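Glucose 1-dehydrogenase (Haloferax mediterranei, PDB 2VWH) catalyses the NAD(P)+-dependent oxidation of D-glucose and several other aldose sugars, with a preference for NADP+ and a catalytic zinc ion in each subunit. Local coordinates at residues Thr86-Pro91 with Gly300-His305; Leu61-Val66 with Arg115-Ala120. All coordinates share one frame; numbering follows the deposited sequence.

Contact 1 of 2, residues Thr86-Pro91 with Gly300-His305; sequences TVRRPP and GSVNSH. With BGC (beta-D-glucopyranose), chain C; NAP (NADP nicotinamide-adenine-dinucleotide phosphate), chain B.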
loop_
_atom_site.group_PDB
_atom_site.type_symbol
_atom_site.label_atom_id
_atom_site.label_comp_id
_atom_site.label_asym_id
_atom_site.label_seq_id
_atom_site.Cartn_x
_atom_site.Cartn_y
_atom_site.Cartn_z
ATOM N N THR A 86 20.599 2.204 17.732
ATOM C CA THR A 86 19.401 1.612 17.138
ATOM C C THR A 86 18.727 0.711 18.184
ATOM O O THR A 86 19.288 0.420 19.245
ATOM C CB THR A 86 19.693 0.819 15.822
ATOM O OG1 THR A 86 20.472 -0.360 16.111
ATOM C CG2 THR A 86 20.440 1.713 14.786
ATOM N N VAL A 87 17.527 0.258 17.879
ATOM C CA VAL A 87 16.706 -0.420 18.876
ATOM C C VAL A 87 16.717 -1.958 18.760
ATOM O O VAL A 87 16.720 -2.665 19.787
ATOM C CB VAL A 87 15.281 0.148 18.833
ATOM C CG1 VAL A 87 14.358 -0.601 19.803
ATOM C CG2 VAL A 87 15.335 1.663 19.147
ATOM N N ARG A 88 16.782 -2.471 17.532
ATOM C CA ARG A 88 16.673 -3.915 17.307
ATOM C C ARG A 88 17.998 -4.670 17.384
ATOM O O ARG A 88 19.037 -4.193 16.916
ATOM C CB ARG A 88 15.967 -4.224 15.980
ATOM C CG ARG A 88 14.483 -4.068 16.110
ATOM C CD ARG A 88 13.736 -4.420 14.853
ATOM N NE ARG A 88 12.304 -4.246 15.073
ATOM C CZ ARG A 88 11.357 -4.676 14.242
ATOM N NH1 ARG A 88 11.680 -5.289 13.116
ATOM N NH2 ARG A 88 10.077 -4.492 14.542
ATOM N N ARG A 89 17.932 -5.849 17.997
ATOM C CA ARG A 89 19.082 -6.735 18.147
ATOM C C ARG A 89 18.647 -8.164 17.818
ATOM O O ARG A 89 17.464 -8.496 17.933
ATOM C CB ARG A 89 19.622 -6.686 19.581
ATOM C CG ARG A 89 20.087 -5.313 20.062
ATOM C CD ARG A 89 21.415 -4.920 19.427
ATOM N NE ARG A 89 21.841 -3.603 19.895
ATOM C CZ ARG A 89 21.388 -2.439 19.431
ATOM N NH1 ARG A 89 20.501 -2.399 18.447
ATOM N NH2 ARG A 89 21.840 -1.304 19.959
ATOM N N PRO A 90 19.600 -9.021 17.404
ATOM C CA PRO A 90 19.268 -10.413 17.086
ATOM C C PRO A 90 18.654 -11.137 18.287
ATOM O O PRO A 90 19.018 -10.843 19.429
ATOM C CB PRO A 90 20.625 -11.044 16.740
ATOM C CG PRO A 90 21.543 -9.933 16.481
ATOM C CD PRO A 90 21.031 -8.731 17.220
ATOM N N PRO A 91 17.733 -12.081 18.043
ATOM C CA PRO A 91 17.140 -12.798 19.168
ATOM C C PRO A 91 18.108 -13.838 19.735
ATOM O O PRO A 91 19.247 -13.947 19.253
ATOM C CB PRO A 91 15.899 -13.450 18.549
ATOM C CG PRO A 91 16.270 -13.678 17.139
ATOM C CD PRO A 91 17.219 -12.568 16.751
ATOM N N GLY A 300 1.942 0.009 5.996
ATOM C CA GLY A 300 2.339 -0.015 7.398
ATOM C C GLY A 300 3.846 0.010 7.545
ATOM O O GLY A 300 4.552 -0.501 6.692
ATOM N N SER A 301 4.332 0.599 8.639
ATOM C CA SER A 301 5.755 0.723 8.896
ATOM C C SER A 301 6.068 0.591 10.390
ATOM O O SER A 301 5.323 1.083 11.246
ATOM C CB SER A 301 6.252 2.070 8.370
ATOM O OG SER A 301 7.665 2.169 8.426
ATOM N N VAL A 302 7.166 -0.083 10.704
ATOM C CA VAL A 302 7.613 -0.190 12.094
ATOM C C VAL A 302 9.125 -0.115 12.171
ATOM O O VAL A 302 9.828 -0.580 11.266
ATOM C CB VAL A 302 7.072 -1.477 12.795
ATOM C CG1 VAL A 302 7.713 -2.770 12.194
ATOM C CG2 VAL A 302 7.296 -1.390 14.302
ATOM N N ASN A 303 9.627 0.509 13.243
ATOM C CA ASN A 303 11.050 0.533 13.526
ATOM C C ASN A 303 11.775 1.359 12.460
ATOM O O ASN A 303 11.144 2.144 11.737
ATOM C CB ASN A 303 11.592 -0.908 13.649
ATOM C CG ASN A 303 12.957 -0.990 14.332
ATOM O OD1 ASN A 303 13.927 -1.416 13.716
ATOM N ND2 ASN A 303 13.037 -0.576 15.583
ATOM N N SER A 304 13.092 1.216 12.380
ATOM C CA SER A 304 13.917 1.993 11.456
ATOM C C SER A 304 15.338 1.491 11.622
ATOM O O SER A 304 15.636 0.771 12.576
ATOM C CB SER A 304 13.860 3.495 11.762
ATOM O OG SER A 304 14.258 3.768 13.097
ATOM N N HIS A 305 16.206 1.873 10.701
ATOM C CA HIS A 305 17.585 1.442 10.747
ATOM C C HIS A 305 18.550 2.582 10.432
ATOM O O HIS A 305 18.138 3.737 10.300
ATOM C CB HIS A 305 17.799 0.208 9.856
ATOM C CG HIS A 305 18.968 -0.630 10.281
ATOM N ND1 HIS A 305 19.170 -1.013 11.594
ATOM C CD2 HIS A 305 20.022 -1.114 9.581
ATOM C CE1 HIS A 305 20.286 -1.714 11.676
ATOM N NE2 HIS A 305 20.823 -1.789 10.470
HETATM C C2 BGC C . 10.007 2.266 18.760
HETATM C C3 BGC C . 10.347 1.429 17.534
HETATM C C4 BGC C . 9.619 0.102 17.665
HETATM C C5 BGC C . 8.099 0.330 17.862
HETATM C C6 BGC C . 7.373 -1.012 17.996
HETATM C C1 BGC C . 8.505 2.407 18.906
HETATM O O1 BGC C . 8.277 3.329 19.937
HETATM O O2 BGC C . 10.416 3.576 18.486
HETATM O O3 BGC C . 11.746 1.238 17.456
HETATM O O4 BGC C . 9.930 -0.715 16.562
HETATM O O5 BGC C . 7.859 1.162 19.018
HETATM O O6 BGC C . 7.768 -1.594 19.211
HETATM P PA NAP B . 0.844 9.026 22.188
HETATM O O1A NAP B . 1.617 9.985 22.998
HETATM O O2A NAP B . -0.000 8.094 22.920
HETATM O O5B NAP B . -0.016 9.858 21.130
HETATM C C5B NAP B . -1.212 9.334 20.606
HETATM C C4B NAP B . -2.168 10.500 20.461
HETATM O O4B NAP B . -3.276 10.105 19.696
HETATM C C3B NAP B . -2.679 10.979 21.825
HETATM O O3B NAP B . -2.259 12.305 22.049
HETATM C C2B NAP B . -4.182 10.851 21.706
HETATM O O2B NAP B . -4.854 11.961 22.231
HETATM C C1B NAP B . -4.407 10.762 20.202
HETATM N N9A NAP B . -5.662 10.056 19.917
HETATM C C8A NAP B . -6.012 8.779 20.305
HETATM N N7A NAP B . -7.255 8.524 19.848
HETATM C C5A NAP B . -7.706 9.626 19.196
HETATM C C6A NAP B . -8.903 9.900 18.549
HETATM N N6A NAP B . -9.866 8.979 18.506
HETATM N N1A NAP B . -9.082 11.132 17.957
HETATM C C2A NAP B . -8.072 12.073 17.990
HETATM N N3A NAP B . -6.884 11.800 18.633
HETATM C C4A NAP B . -6.711 10.591 19.225
HETATM O O3 NAP B . 1.874 8.175 21.294
HETATM P PN NAP B . 3.136 8.630 20.399
HETATM O O1N NAP B . 2.866 9.922 19.724
HETATM O O2N NAP B . 4.392 8.445 21.167
HETATM O O5D NAP B . 3.032 7.460 19.293
HETATM C C5D NAP B . 1.915 7.345 18.447
HETATM C C4D NAP B . 1.554 5.885 18.170
HETATM O O4D NAP B . 2.574 5.302 17.391
HETATM C C3D NAP B . 1.416 4.974 19.390
HETATM O O3D NAP B . 0.465 3.968 19.093
HETATM C C2D NAP B . 2.800 4.384 19.526
HETATM O O2D NAP B . 2.850 3.187 20.240
HETATM C C1D NAP B . 3.147 4.181 18.065
HETATM N N1N NAP B . 4.579 4.167 17.692
HETATM C C2N NAP B . 4.923 3.274 16.704
HETATM C C3N NAP B . 6.210 3.210 16.212
HETATM C C7N NAP B . 6.459 2.382 14.986
HETATM O O7N NAP B . 7.780 2.020 14.714
HETATM N N7N NAP B . 5.455 1.974 14.186
HETATM C C4N NAP B . 7.188 4.066 16.742
HETATM C C5N NAP B . 6.809 5.005 17.727
HETATM C C6N NAP B . 5.494 5.051 18.198
HETATM P P2B NAP B . -5.310 12.025 23.785
HETATM O O1X NAP B . -4.104 12.308 24.605
HETATM O O2X NAP B . -5.945 10.745 24.197
HETATM O O3X NAP B . -6.282 13.171 23.852
HETATM O O HOH W 1 16.064 0.930 15.556
#
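Val302 and Asn303 meet the Arg88 side chain where the loop leaving strand 297-300 of the nucleotide-binding domain crosses to the catalytic domain. The loop begins with the cofactor: Ser301 O accepts a hydrogen bond from N7N of the nicotinamide carboxamide at 3.1 Å. Val302 follows, its CG1 lying 3.8 Å from Arg88 NH2. Its CG2, anti to the backbone N, is turned to the ligands, 3.5 Å from O4 of the glucose; a branched, apolar residue can thus serve both neighbours at once. Asn303 and Arg88 carry the largest shares of the contact. The backbone N of Asn303 gives O7N of NADP a nearly straight bond (2.8 Å, 168°), so the carboxamide is gripped at both its oxygen and its nitrogen. The Asn303 amide stacks on the Arg88 guanidinium, the planes 15° apart, and OD1 comes within 3.2 Å of Arg88 CD. With CG anti to the backbone N (chi1 -163°), ND2 is delivered to the sugar, donating to glucose O3 at 2.9 Å and to O4 at 3.3 Å. Val87 lies alongside, its CB packed against ND2 and O3. Ser304 O and Val87 N are joined through a water, which accepts from Val87 N and donates to Ser304 O. At His305, the N-cap of helix 306-318, the ring lies obliquely against Thr86 CG2. Arg88, extended from CG to NE, is itself held by a salt bridge to substrate-binding Glu114 and a hydrogen bond to Pro104 O, which suits it as a fixed platform for the amide. Asn303 therefore reads cofactor with its backbone and sugar with its side chain, a division of labour consistent with holding the nicotinamide and glucose in a defined relation for hydride transfer.

Contact 2 of 2, residues Leu61-Val66 with Arg115-Ala120; sequences LGHEAV and RGIVGA. With ZN (zinc ion), chain D; BGC (beta-D-glucopyranose), chain C.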
loop_
_atom_site.group_PDB
_atom_site.type_symbol
_atom_site.label_atom_id
_atom_site.label_comp_id
_atom_site.label_asym_id
_atom_site.label_seq_id
_atom_site.Cartn_x
_atom_site.Cartn_y
_atom_site.Cartn_z
ATOM N N LEU A 61 13.756 0.050 31.108
ATOM C CA LEU A 61 12.968 0.776 30.105
ATOM C C LEU A 61 13.844 1.667 29.208
ATOM O O LEU A 61 15.043 1.828 29.458
ATOM C CB LEU A 61 11.937 1.647 30.824
ATOM C CG LEU A 61 10.866 0.876 31.608
ATOM C CD1 LEU A 61 10.116 1.804 32.532
ATOM C CD2 LEU A 61 9.917 0.179 30.645
ATOM N N GLY A 62 13.232 2.245 28.171
ATOM C CA GLY A 62 13.869 3.276 27.361
ATOM C C GLY A 62 14.471 2.783 26.057
ATOM O O GLY A 62 15.323 1.897 26.057
ATOM N N HIS A 63 14.029 3.373 24.944
ATOM C CA HIS A 63 14.543 3.023 23.617
ATOM C C HIS A 63 15.004 4.224 22.779
ATOM O O HIS A 63 15.646 4.029 21.749
ATOM C CB HIS A 63 13.511 2.173 22.849
ATOM C CG HIS A 63 12.239 2.893 22.531
ATOM N ND1 HIS A 63 11.172 2.936 23.403
ATOM C CD2 HIS A 63 11.858 3.589 21.434
ATOM C CE1 HIS A 63 10.188 3.634 22.857
ATOM N NE2 HIS A 63 10.576 4.038 21.661
ATOM N N GLU A 64 14.693 5.446 23.227
ATOM C CA GLU A 64 15.088 6.683 22.554
ATOM C C GLU A 64 16.255 7.295 23.342
ATOM O O GLU A 64 16.034 7.999 24.315
ATOM C CB GLU A 64 13.938 7.694 22.546
ATOM C CG GLU A 64 12.631 7.261 21.894
ATOM C CD GLU A 64 11.530 8.321 22.001
ATOM O OE1 GLU A 64 11.618 9.204 22.892
ATOM O OE2 GLU A 64 10.563 8.289 21.191
ATOM N N ALA A 65 17.486 7.032 22.945
ATOM C CA ALA A 65 18.614 7.379 23.808
ATOM C C ALA A 65 19.692 8.131 23.068
ATOM O O ALA A 65 19.850 7.978 21.862
ATOM C CB ALA A 65 19.203 6.124 24.410
ATOM N N VAL A 66 20.439 8.939 23.814
ATOM C CA VAL A 66 21.691 9.512 23.332
ATOM C C VAL A 66 22.734 9.379 24.458
ATOM O O VAL A 66 22.419 9.525 25.631
ATOM C CB VAL A 66 21.496 10.979 22.867
ATOM C CG1 VAL A 66 20.929 11.873 24.020
ATOM C CG2 VAL A 66 22.785 11.561 22.266
ATOM N N ARG A 115 15.343 -3.355 22.292
ATOM C CA ARG A 115 15.851 -2.909 23.582
ATOM C C ARG A 115 14.880 -1.913 24.216
ATOM O O ARG A 115 14.471 -0.937 23.587
ATOM C CB ARG A 115 17.254 -2.311 23.422
ATOM C CG ARG A 115 18.326 -3.385 23.054
ATOM C CD ARG A 115 19.781 -2.992 23.388
ATOM N NE ARG A 115 19.942 -2.640 24.796
ATOM C CZ ARG A 115 21.103 -2.457 25.428
ATOM N NH1 ARG A 115 22.266 -2.613 24.818
ATOM N NH2 ARG A 115 21.085 -2.109 26.712
ATOM N N GLY A 116 14.501 -2.200 25.455
ATOM C CA GLY A 116 13.537 -1.420 26.207
ATOM C C GLY A 116 12.080 -1.757 25.933
ATOM O O GLY A 116 11.192 -1.165 26.528
ATOM N N ILE A 117 11.828 -2.713 25.047
ATOM C CA ILE A 117 10.475 -2.974 24.589
ATOM C C ILE A 117 10.163 -4.468 24.596
ATOM O O ILE A 117 9.217 -4.890 25.256
ATOM C CB ILE A 117 10.205 -2.394 23.179
ATOM C CG1 ILE A 117 10.514 -0.891 23.133
ATOM C CG2 ILE A 117 8.727 -2.618 22.781
ATOM C CD1 ILE A 117 10.363 -0.271 21.734
ATOM N N VAL A 118 10.940 -5.259 23.861
ATOM C CA VAL A 118 10.719 -6.703 23.856
ATOM C C VAL A 118 11.976 -7.553 23.893
ATOM O O VAL A 118 12.798 -7.561 22.966
ATOM C CB VAL A 118 9.767 -7.168 22.723
ATOM C CG1 VAL A 118 10.206 -6.684 21.385
ATOM C CG2 VAL A 118 9.620 -8.692 22.752
ATOM N N GLY A 119 12.099 -8.293 24.991
ATOM C CA GLY A 119 13.091 -9.345 25.122
ATOM C C GLY A 119 14.489 -8.908 25.490
ATOM O O GLY A 119 15.360 -9.755 25.642
ATOM N N ALA A 120 14.721 -7.602 25.619
ATOM C CA ALA A 120 16.059 -7.093 25.930
ATOM C C ALA A 120 15.940 -5.782 26.692
ATOM O O ALA A 120 15.066 -4.958 26.395
ATOM C CB ALA A 120 16.876 -6.903 24.652
HETATM ZN ZN ZN D . 9.419 4.931 20.326
HETATM C C2 BGC C . 10.007 2.266 18.760
HETATM C C3 BGC C . 10.347 1.429 17.534
HETATM C C4 BGC C . 9.619 0.102 17.665
HETATM C C5 BGC C . 8.099 0.330 17.862
HETATM C C6 BGC C . 7.373 -1.012 17.996
HETATM C C1 BGC C . 8.505 2.407 18.906
HETATM O O1 BGC C . 8.277 3.329 19.937
HETATM O O2 BGC C . 10.416 3.576 18.486
HETATM O O3 BGC C . 11.746 1.238 17.456
HETATM O O4 BGC C . 9.930 -0.715 16.562
HETATM O O5 BGC C . 7.859 1.162 19.018
HETATM O O6 BGC C . 7.768 -1.594 19.211
HETATM O O HOH W 2 10.705 1.264 27.329
HETATM O O HOH W 3 10.292 6.479 19.539
#
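Ile117 lays its CD1 methyl over one face of the His63 imidazole, a CH-pi contact with the carbon 3.8 Å from the ring centroid and 18° off the ring normal. CD1 sits toward the ND1 side of the ring, and the two side chains run obliquely to each other. Extension of the isoleucine (chi2 176°) brings that methyl to the ring, while its CG2 branch faces the sugar at 3.8 Å from glucose O6. A beta-branched aliphatic residue can thus pack on a metal ligand and line the substrate pocket together. His63 has CG between the backbone N and the carbonyl carbon (chi1 65°), which sends the imidazole toward the metal; its CB rests 3.3 Å from Arg115 O. NE2 binds the catalytic zinc at 2.0 Å, beside glucose O1, the more distant O2, a water and Asp38. The other ring nitrogen, ND1, has a weak hydrogen bond to Asp41 OD1, a second-shell partner that would help set the ring's rotation. The neighbouring Glu64 belongs to the catalytic zinc site too, but here its OE2 stands 3.7 Å from the metal, while OE1 forms a salt bridge with Lys349. Before His63 the two backbones come close at glycines. Gly116, at positive phi, presents CA 3.8 Å from Gly62 O; glycine fits, since that oxygen holds the space a CB would take. Gly62 also adopts backbone angles that favour glycine, and a water bridges the segments by accepting from Gly62 N and donating to Gly116 O. Ile117 and Val118 form a classic beta bulge opposite Glu114. Zinc coordination at one end of the imidazole and aliphatic cover over its face leave His63 firmly oriented, and direct ligation of glucose O1 should polarise the hydroxyl at the carbon to be oxidised.

Both contacts are buried and border the same bound glucose, their centres about 11 Å apart. Contact 1 spans the cleft between the catalytic and nucleotide-binding domains, whereas contact 2 lies wholly within the GroES-like catalytic domain. They share the small sheet of strands 88-89, 113-115 and 119-120: Val87 O lies 2.9 Å from Arg115 N, probably hydrogen-bonded, and Val87 CG2 packs 3.5 Å from His63 O. The interdomain contact works through amide and guanidinium groups and hydrogen bonds to cofactor and sugar; the intradomain one works through zinc ligation, an aliphatic lid on imidazole and close glycine backbones. Glucose is met at O3/O4 by contact 1, at O1/O2 (zinc) and O6 (Ile117) by contact 2.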